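Local coordinates for putative uncharacterized protein (Chaetomium thermophilum, PDB 5T8V), which probably loads cohesin onto chromatin as a member of the SCC2/Nipped-B family, this chain being its C-terminal HEAT-repeat fragment, at residues Glu754-Pro759 / Ile778-Thr783; Ala810-Cys815 / Glu853-Thr858; Lys817-Met822 / Gln844-Phe849. All coordinates share one frame; numbering follows the deposited sequence.

Contact 1: Glu754-Pro759 / Ile778-Thr783; sequences EIWFAP and ILMVQT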
loop_
_atom_site.group_PDB
_atom_site.type_symbol
_atom_site.label_atom_id
_atom_site.label_comp_id
_atom_site.label_asym_id
_atom_site.label_seq_id
_atom_site.Cartn_x
_atom_site.Cartn_y
_atom_site.Cartn_z
ATOM N N GLU A 754 23.992 17.137 -0.988
ATOM C CA GLU A 754 24.659 15.856 -1.191
ATOM C C GLU A 754 24.867 15.563 -2.674
ATOM O O GLU A 754 25.969 15.186 -3.092
ATOM C CB GLU A 754 23.854 14.737 -0.529
ATOM C CG GLU A 754 24.525 13.375 -0.604
ATOM C CD GLU A 754 23.762 12.310 0.154
ATOM O OE1 GLU A 754 22.836 12.667 0.914
ATOM O OE2 GLU A 754 24.086 11.114 -0.012
ATOM N N ILE A 755 23.822 15.732 -3.488
ATOM C CA ILE A 755 23.879 15.288 -4.878
ATOM C C ILE A 755 24.502 16.314 -5.821
ATOM O O ILE A 755 24.994 15.931 -6.893
ATOM C CB ILE A 755 22.477 14.909 -5.393
ATOM C CG1 ILE A 755 21.537 16.122 -5.364
ATOM C CG2 ILE A 755 21.909 13.759 -4.567
ATOM C CD1 ILE A 755 20.166 15.860 -5.969
ATOM N N TRP A 756 24.497 17.597 -5.462
ATOM C CA TRP A 756 25.054 18.646 -6.310
ATOM C C TRP A 756 26.365 19.208 -5.783
ATOM O O TRP A 756 27.328 19.346 -6.544
ATOM C CB TRP A 756 24.040 19.789 -6.473
ATOM C CG TRP A 756 23.076 19.596 -7.606
ATOM C CD1 TRP A 756 22.702 18.414 -8.177
ATOM C CD2 TRP A 756 22.371 20.623 -8.312
ATOM N NE1 TRP A 756 21.804 18.642 -9.190
ATOM C CE2 TRP A 756 21.585 19.991 -9.295
ATOM C CE3 TRP A 756 22.326 22.016 -8.208
ATOM C CZ2 TRP A 756 20.764 20.703 -10.166
ATOM C CZ3 TRP A 756 21.511 22.721 -9.074
ATOM C CH2 TRP A 756 20.742 22.063 -10.041
ATOM N N PHE A 757 26.428 19.542 -4.496
ATOM C CA PHE A 757 27.600 20.204 -3.936
ATOM C C PHE A 757 28.327 19.298 -2.952
ATOM O O PHE A 757 28.406 19.603 -1.757
ATOM C CB PHE A 757 27.186 21.509 -3.255
ATOM C CG PHE A 757 26.303 22.376 -4.104
ATOM C CD1 PHE A 757 26.821 23.057 -5.193
ATOM C CD2 PHE A 757 24.956 22.510 -3.817
ATOM C CE1 PHE A 757 26.013 23.854 -5.977
ATOM C CE2 PHE A 757 24.143 23.306 -4.598
ATOM C CZ PHE A 757 24.671 23.979 -5.680
ATOM N N ALA A 758 28.865 18.187 -3.447
ATOM C CA ALA A 758 29.637 17.263 -2.633
ATOM C C ALA A 758 30.898 16.857 -3.380
ATOM O O ALA A 758 30.906 16.823 -4.614
ATOM C CB ALA A 758 28.820 16.010 -2.283
ATOM N N PRO A 759 31.986 16.537 -2.658
ATOM C CA PRO A 759 33.224 16.134 -3.330
ATOM C C PRO A 759 33.308 14.630 -3.577
ATOM O O PRO A 759 33.083 14.195 -4.707
ATOM C CB PRO A 759 34.308 16.588 -2.350
ATOM C CG PRO A 759 33.626 16.628 -0.992
ATOM C CD PRO A 759 32.137 16.491 -1.195
ATOM N N ILE A 778 26.587 20.308 -16.272
ATOM C CA ILE A 778 25.554 20.087 -17.282
ATOM C C ILE A 778 24.214 19.821 -16.610
ATOM O O ILE A 778 23.183 20.386 -16.996
ATOM C CB ILE A 778 25.957 18.942 -18.229
ATOM C CG1 ILE A 778 27.197 19.344 -19.034
ATOM C CG2 ILE A 778 24.807 18.607 -19.184
ATOM C CD1 ILE A 778 27.769 18.237 -19.903
ATOM N N LEU A 779 24.209 18.964 -15.588
ATOM C CA LEU A 779 22.966 18.665 -14.883
ATOM C C LEU A 779 22.365 19.923 -14.272
ATOM O O LEU A 779 21.138 20.086 -14.247
ATOM C CB LEU A 779 23.214 17.614 -13.801
ATOM C CG LEU A 779 23.522 16.192 -14.280
ATOM C CD1 LEU A 779 23.852 15.304 -13.091
ATOM C CD2 LEU A 779 22.366 15.605 -15.075
ATOM N N MET A 780 23.211 20.825 -13.774
ATOM C CA MET A 780 22.704 22.083 -13.236
ATOM C C MET A 780 22.067 22.926 -14.335
ATOM O O MET A 780 20.948 23.428 -14.177
ATOM C CB MET A 780 23.833 22.852 -12.552
ATOM C CG MET A 780 24.420 22.138 -11.348
ATOM S SD MET A 780 25.660 23.122 -10.495
ATOM C CE MET A 780 24.627 24.357 -9.728
ATOM N N VAL A 781 22.766 23.084 -15.461
ATOM C CA VAL A 781 22.231 23.877 -16.566
ATOM C C VAL A 781 20.877 23.329 -16.999
ATOM O O VAL A 781 19.898 24.074 -17.130
ATOM C CB VAL A 781 23.230 23.907 -17.737
ATOM C CG1 VAL A 781 22.640 24.644 -18.932
ATOM C CG2 VAL A 781 24.528 24.569 -17.308
ATOM N N GLN A 782 20.802 22.018 -17.233
ATOM C CA GLN A 782 19.530 21.411 -17.609
ATOM C C GLN A 782 18.468 21.661 -16.548
ATOM O O GLN A 782 17.306 21.938 -16.875
ATOM C CB GLN A 782 19.707 19.910 -17.834
ATOM C CG GLN A 782 20.300 19.545 -19.187
ATOM C CD GLN A 782 20.317 18.045 -19.438
ATOM O OE1 GLN A 782 21.327 17.492 -19.875
ATOM N NE2 GLN A 782 19.195 17.381 -19.171
ATOM N N THR A 783 18.846 21.577 -15.271
ATOM C CA THR A 783 17.865 21.727 -14.201
ATOM C C THR A 783 17.285 23.137 -14.169
ATOM O O THR A 783 16.068 23.307 -14.036
ATOM C CB THR A 783 18.498 21.374 -12.855
ATOM O OG1 THR A 783 19.017 20.039 -12.905
ATOM C CG2 THR A 783 17.470 21.469 -11.728
#

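Contact 2: Ala810-Cys815 / Glu853-Thr858; sequences ASMEVC and EASLFT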
loop_
_atom_site.group_PDB
_atom_site.type_symbol
_atom_site.label_atom_id
_atom_site.label_comp_id
_atom_site.label_asym_id
_atom_site.label_seq_id
_atom_site.Cartn_x
_atom_site.Cartn_y
_atom_site.Cartn_z
ATOM N N ALA A 810 34.726 24.305 3.021
ATOM C CA ALA A 810 34.952 23.111 2.214
ATOM C C ALA A 810 34.071 23.103 0.970
ATOM O O ALA A 810 34.534 22.748 -0.118
ATOM C CB ALA A 810 34.704 21.857 3.051
ATOM N N SER A 811 32.804 23.490 1.113
ATOM C CA SER A 811 31.886 23.556 -0.017
ATOM C C SER A 811 32.018 24.848 -0.812
ATOM O O SER A 811 31.227 25.072 -1.736
ATOM C CB SER A 811 30.443 23.404 0.472
ATOM O OG SER A 811 30.049 24.524 1.247
ATOM N N MET A 812 32.985 25.702 -0.476
ATOM C CA MET A 812 33.170 26.955 -1.200
ATOM C C MET A 812 33.947 26.734 -2.491
ATOM O O MET A 812 33.517 27.160 -3.569
ATOM C CB MET A 812 33.894 27.964 -0.304
ATOM C CG MET A 812 34.043 29.359 -0.897
ATOM S SD MET A 812 32.522 30.325 -0.841
ATOM C CE MET A 812 33.131 31.929 -1.354
ATOM N N GLU A 813 35.095 26.061 -2.401
ATOM C CA GLU A 813 35.948 25.890 -3.569
ATOM C C GLU A 813 35.376 24.890 -4.565
ATOM O O GLU A 813 35.793 24.891 -5.729
ATOM C CB GLU A 813 37.350 25.472 -3.126
ATOM C CG GLU A 813 38.150 26.626 -2.541
ATOM C CD GLU A 813 39.315 26.173 -1.686
ATOM O OE1 GLU A 813 40.055 25.267 -2.120
ATOM O OE2 GLU A 813 39.490 26.726 -0.579
ATOM N N VAL A 814 34.432 24.043 -4.148
ATOM C CA VAL A 814 33.739 23.196 -5.114
ATOM C C VAL A 814 32.822 24.043 -5.984
ATOM O O VAL A 814 32.668 23.785 -7.185
ATOM C CB VAL A 814 32.970 22.067 -4.399
ATOM C CG1 VAL A 814 31.637 22.563 -3.837
ATOM C CG2 VAL A 814 32.758 20.890 -5.341
ATOM N N CYS A 815 32.198 25.068 -5.396
ATOM C CA CYS A 815 31.454 26.035 -6.195
ATOM C C CYS A 815 32.399 26.886 -7.031
ATOM O O CYS A 815 32.074 27.256 -8.165
ATOM C CB CYS A 815 30.596 26.920 -5.292
ATOM S SG CYS A 815 29.243 26.060 -4.462
ATOM N N GLU A 853 26.951 34.410 -4.563
ATOM C CA GLU A 853 28.255 34.690 -3.964
ATOM C C GLU A 853 29.223 35.057 -5.079
ATOM O O GLU A 853 29.658 34.181 -5.833
ATOM C CB GLU A 853 28.753 33.485 -3.174
ATOM C CG GLU A 853 30.108 33.685 -2.519
ATOM C CD GLU A 853 30.104 34.806 -1.497
ATOM O OE1 GLU A 853 29.045 35.043 -0.881
ATOM O OE2 GLU A 853 31.160 35.450 -1.314
ATOM N N ALA A 854 29.562 36.343 -5.172
ATOM C CA ALA A 854 30.459 36.820 -6.217
ATOM C C ALA A 854 31.917 36.466 -5.958
ATOM O O ALA A 854 32.726 36.512 -6.892
ATOM C CB ALA A 854 30.328 38.335 -6.365
ATOM N N SER A 855 32.272 36.119 -4.718
ATOM C CA SER A 855 33.648 35.748 -4.405
ATOM C C SER A 855 34.160 34.613 -5.283
ATOM O O SER A 855 35.377 34.469 -5.444
ATOM C CB SER A 855 33.753 35.343 -2.933
ATOM O OG SER A 855 35.010 34.754 -2.657
ATOM N N LEU A 856 33.262 33.808 -5.854
ATOM C CA LEU A 856 33.672 32.645 -6.630
ATOM C C LEU A 856 34.222 33.017 -8.000
ATOM O O LEU A 856 34.867 32.179 -8.640
ATOM C CB LEU A 856 32.485 31.693 -6.793
ATOM C CG LEU A 856 31.863 31.203 -5.484
ATOM C CD1 LEU A 856 30.431 30.750 -5.704
ATOM C CD2 LEU A 856 32.692 30.077 -4.894
ATOM N N PHE A 857 33.989 34.242 -8.461
ATOM C CA PHE A 857 34.374 34.655 -9.800
ATOM C C PHE A 857 35.718 35.373 -9.778
ATOM O O PHE A 857 36.114 35.959 -8.768
ATOM C CB PHE A 857 33.306 35.565 -10.413
ATOM C CG PHE A 857 31.996 34.871 -10.672
ATOM C CD1 PHE A 857 31.147 34.549 -9.625
ATOM C CD2 PHE A 857 31.610 34.545 -11.961
ATOM C CE1 PHE A 857 29.945 33.911 -9.859
ATOM C CE2 PHE A 857 30.408 33.908 -12.200
ATOM C CZ PHE A 857 29.575 33.591 -11.148
ATOM N N THR A 858 36.416 35.320 -10.911
ATOM C CA THR A 858 37.705 35.973 -11.076
ATOM C C THR A 858 37.659 36.906 -12.281
ATOM O O THR A 858 36.805 36.778 -13.162
ATOM C CB THR A 858 38.836 34.949 -11.255
ATOM O OG1 THR A 858 38.676 34.259 -12.501
ATOM C CG2 THR A 858 38.831 33.938 -10.118
#

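Contact 3: Lys817-Met822 / Gln844-Phe849; sequences KLVGSM and QVLMIF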
loop_
_atom_site.group_PDB
_atom_site.type_symbol
_atom_site.label_atom_id
_atom_site.label_comp_id
_atom_site.label_asym_id
_atom_site.label_seq_id
_atom_site.Cartn_x
_atom_site.Cartn_y
_atom_site.Cartn_z
ATOM N N LYS A 817 35.188 25.880 -8.398
ATOM C CA LYS A 817 35.571 25.081 -9.554
ATOM C C LYS A 817 34.381 24.715 -10.432
ATOM O O LYS A 817 34.572 24.429 -11.618
ATOM C CB LYS A 817 36.302 23.814 -9.102
ATOM C CG LYS A 817 37.675 24.101 -8.502
ATOM C CD LYS A 817 38.606 22.896 -8.576
ATOM C CE LYS A 817 38.366 21.915 -7.439
ATOM N NZ LYS A 817 38.760 22.478 -6.116
ATOM N N LEU A 818 33.164 24.717 -9.883
ATOM C CA LEU A 818 31.979 24.601 -10.727
ATOM C C LEU A 818 31.851 25.815 -11.638
ATOM O O LEU A 818 31.757 25.679 -12.863
ATOM C CB LEU A 818 30.726 24.443 -9.862
ATOM C CG LEU A 818 30.407 23.033 -9.362
ATOM C CD1 LEU A 818 29.314 23.085 -8.308
ATOM C CD2 LEU A 818 29.989 22.128 -10.513
ATOM N N VAL A 819 31.853 27.014 -11.051
ATOM C CA VAL A 819 31.838 28.244 -11.844
ATOM C C VAL A 819 32.981 28.230 -12.851
ATOM O O VAL A 819 32.784 28.454 -14.053
ATOM C CB VAL A 819 31.916 29.472 -10.918
ATOM C CG1 VAL A 819 32.066 30.762 -11.722
ATOM C CG2 VAL A 819 30.682 29.541 -10.023
ATOM N N GLY A 820 34.195 27.964 -12.369
ATOM C CA GLY A 820 35.342 27.899 -13.257
ATOM C C GLY A 820 35.150 26.924 -14.398
ATOM O O GLY A 820 35.651 27.146 -15.503
ATOM N N SER A 821 34.427 25.829 -14.152
ATOM C CA SER A 821 34.091 24.914 -15.236
ATOM C C SER A 821 33.131 25.572 -16.219
ATOM O O SER A 821 33.380 25.587 -17.429
ATOM C CB SER A 821 33.488 23.629 -14.671
ATOM O OG SER A 821 33.196 22.707 -15.706
ATOM N N MET A 822 32.034 26.140 -15.710
ATOM C CA MET A 822 31.065 26.801 -16.579
ATOM C C MET A 822 31.755 27.786 -17.515
ATOM O O MET A 822 31.443 27.841 -18.710
ATOM C CB MET A 822 30.006 27.522 -15.744
ATOM C CG MET A 822 29.442 26.705 -14.600
ATOM S SD MET A 822 27.785 27.212 -14.115
ATOM C CE MET A 822 27.564 26.254 -12.618
ATOM N N GLN A 844 22.674 31.373 -17.683
ATOM C CA GLN A 844 21.524 31.489 -16.793
ATOM C C GLN A 844 21.840 30.986 -15.389
ATOM O O GLN A 844 21.304 31.518 -14.410
ATOM C CB GLN A 844 20.324 30.737 -17.371
ATOM C CG GLN A 844 19.616 31.484 -18.493
ATOM C CD GLN A 844 19.162 32.869 -18.069
ATOM O OE1 GLN A 844 19.692 33.878 -18.534
ATOM N NE2 GLN A 844 18.185 32.924 -17.171
ATOM N N VAL A 845 22.704 29.980 -15.265
ATOM C CA VAL A 845 23.096 29.480 -13.947
ATOM C C VAL A 845 24.266 30.280 -13.383
ATOM O O VAL A 845 24.315 30.553 -12.179
ATOM C CB VAL A 845 23.413 27.969 -14.012
ATOM C CG1 VAL A 845 24.427 27.653 -15.089
ATOM C CG2 VAL A 845 23.910 27.458 -12.660
ATOM N N LEU A 846 25.221 30.672 -14.231
ATOM C CA LEU A 846 26.274 31.569 -13.765
ATOM C C LEU A 846 25.691 32.852 -13.194
ATOM O O LEU A 846 26.237 33.417 -12.239
ATOM C CB LEU A 846 27.238 31.890 -14.907
ATOM C CG LEU A 846 28.306 30.840 -15.212
ATOM C CD1 LEU A 846 29.049 31.189 -16.492
ATOM C CD2 LEU A 846 29.279 30.727 -14.048
ATOM N N MET A 847 24.580 33.320 -13.763
ATOM C CA MET A 847 23.911 34.519 -13.275
ATOM C C MET A 847 23.523 34.370 -11.807
ATOM O O MET A 847 23.916 35.176 -10.954
ATOM C CB MET A 847 22.680 34.779 -14.146
ATOM C CG MET A 847 21.896 36.033 -13.839
ATOM S SD MET A 847 20.463 36.116 -14.933
ATOM C CE MET A 847 19.759 37.696 -14.483
ATOM N N ILE A 848 22.746 33.330 -11.497
ATOM C CA ILE A 848 22.284 33.122 -10.129
ATOM C C ILE A 848 23.444 32.788 -9.201
ATOM O O ILE A 848 23.396 33.097 -8.004
ATOM C CB ILE A 848 21.194 32.035 -10.097
ATOM C CG1 ILE A 848 21.702 30.737 -10.738
ATOM C CG2 ILE A 848 19.936 32.551 -10.790
ATOM C CD1 ILE A 848 20.650 29.664 -10.910
ATOM N N PHE A 849 24.507 32.171 -9.722
ATOM C CA PHE A 849 25.704 31.975 -8.907
ATOM C C PHE A 849 26.307 33.312 -8.495
ATOM O O PHE A 849 26.585 33.544 -7.313
ATOM C CB PHE A 849 26.731 31.138 -9.666
ATOM C CG PHE A 849 26.739 29.697 -9.268
ATOM C CD1 PHE A 849 25.869 28.799 -9.859
ATOM C CD2 PHE A 849 27.611 29.240 -8.295
ATOM C CE1 PHE A 849 25.871 27.476 -9.494
ATOM C CE2 PHE A 849 27.620 27.913 -7.925
ATOM C CZ PHE A 849 26.748 27.029 -8.524
#

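Contact 1: Glu754-Pro759 / Ile778-Thr783
L779 is the first residue of the helical segment to meet W756. It does so through its backbone: O of L779 lies 4.1 Å from CZ2 of W756, oblique to the indole. The L779 side chain packs instead on Y717 of helix 703-719. That same tyrosine, through its hydroxyl, forms a weak hydrogen bond with NE1 of W756.

M780 has the largest share of this segment in the contact. Its CG sits over one face of W756, 3.7 Å from the centroid of the six-membered ring and 9° off the normal. This is a CH-pi contact. SD of M780 stands off obliquely, 4.7 Å from the same centroid, as a Met-aromatic contact. The thioether then bends (chi3 72°) and brings CE back to the indole, 3.6 Å from CZ3 of W756. This methyl also reaches F757, with CE of M780 4.0 Å from CE1 of F757. One terminal group thus touches two aromatic rings.

The contact belongs to the HEAT-repeat solenoid of the cohesin loader, in the part of the chain related to PDS5 proteins. Helix 773-786 packs here against the chain leaving helix 742-755. F757 goes on to pack on L797 and L800 of helix 791-801.

T783, a turn beyond L779, meets W756 at its edge. CB of T783 lies in the ring plane, and OG1 of T783 is 3.3 Å from CZ2 of W756. With OG1 anti to its own carbonyl carbon (chi1 -57°), the hydroxyl turns back along the helix and donates to O of L779. N of T783 donates to that oxygen from the other face of its carbonyl plane. A730 of helix 723-735 touches the side chains of both W756 and T783.

Contact 2: Ala810-Cys815 / Glu853-Thr858
L856 packs against C815 and M812 where a loop of the HEAT-repeat solenoid folds back on a helix. The loop follows helix 839-852, and the helix is 808-824. No hydrogen bond joins the two segments, so apolar contact makes the join.

The tight part is buried and centres on the isobutyl end of L856. Both its methyls press on one carbon from the same side: CD2 of L856 lies 3.8 Å from CB of C815, and CD1 of L856 lies 3.9 Å from that same CB. CD2 also rests against the helix backbone, 3.3 Å from O of M812. C815 also packs on F849 of helix 839-852 and on L797 of helix 791-801.

The looser part is partly exposed and depends on the long side chain of M812. Its CG is anti to the backbone N (chi1 -175°), and a bend at chi2 (76°) sends the thioether across to the loop. There the terminal methyl meets three residues. It lies 4.0 Å from CD2 of L856, measured from CE of M812. The M812 and E853 side chains cross at about a right angle, and CE of M812 is 3.7 Å from CG of E853. Nearby, R816 makes a weak hydrogen bond to O of S855. The S855 side chain borders the same methyl, with OG of S855 3.6 Å from CE of M812.

Contact 3: Lys817-Met822 / Gln844-Phe849
The thioether of M822 runs straight out from its helix and crosses V845 and F849 at about right angles. The contact joins two roughly antiparallel helices of the HEAT-repeat solenoid, 817-822 against 844-849. The axes of these segments are 10.6 Å apart at closest, with 145° between their directions.

M822 is extended beyond CG (chi2 -154°), and successive atoms find different partners. CB of M822 lies 3.7 Å from CD2 of L846, and these two side chains slide past each other in opposite directions. SD of M822 rests 3.5 Å from CG1 of V845. CE of M822 ends 3.8 Å from CE1 of F849, oblique to the ring. The sulfur itself is farther from that ring, 5.5 Å from SD of M822 to the F849 centroid, an oblique Met-aromatic contact. An alanine in place of M822 would keep CB against L846 but is likely to open a gap between the two helices beside V845 and F849, costing F849 one of the two methionine methyls at CE1.

V819, nearly one turn earlier, divides its branches between two partners. CG1 is anti to the backbone N (chi1 173°) and points to L846. F857, from the loop after helix 839-852, packs on both V819 and L846. CG1 of V819 is 3.6 Å from CD2 of L846, while CG2 of V819 lies 3.5 Å from CD2 of F849.

The three contacts form one connected block of packing on the same side of the chain's centre. Centres of contacts 2 and 3 are about 9 Å apart, those of 1 and 3 about 11 Å, and those of 1 and 2 about 15 Å. Contact 1 comes first along the chain. Contact 3 falls within the span between the two segments of contact 2, and both use helix 808-824. F849 joins all three: it touches M780 and F757 of contact 1 and C815 and F857 of contact 2. Helices 773-786, 808-824 and 839-852 all touch one another, and helix 791-801 packs on W756, F757, C815 and F849. Neighbouring helices of the HEAT-repeat solenoid thus share one apolar core.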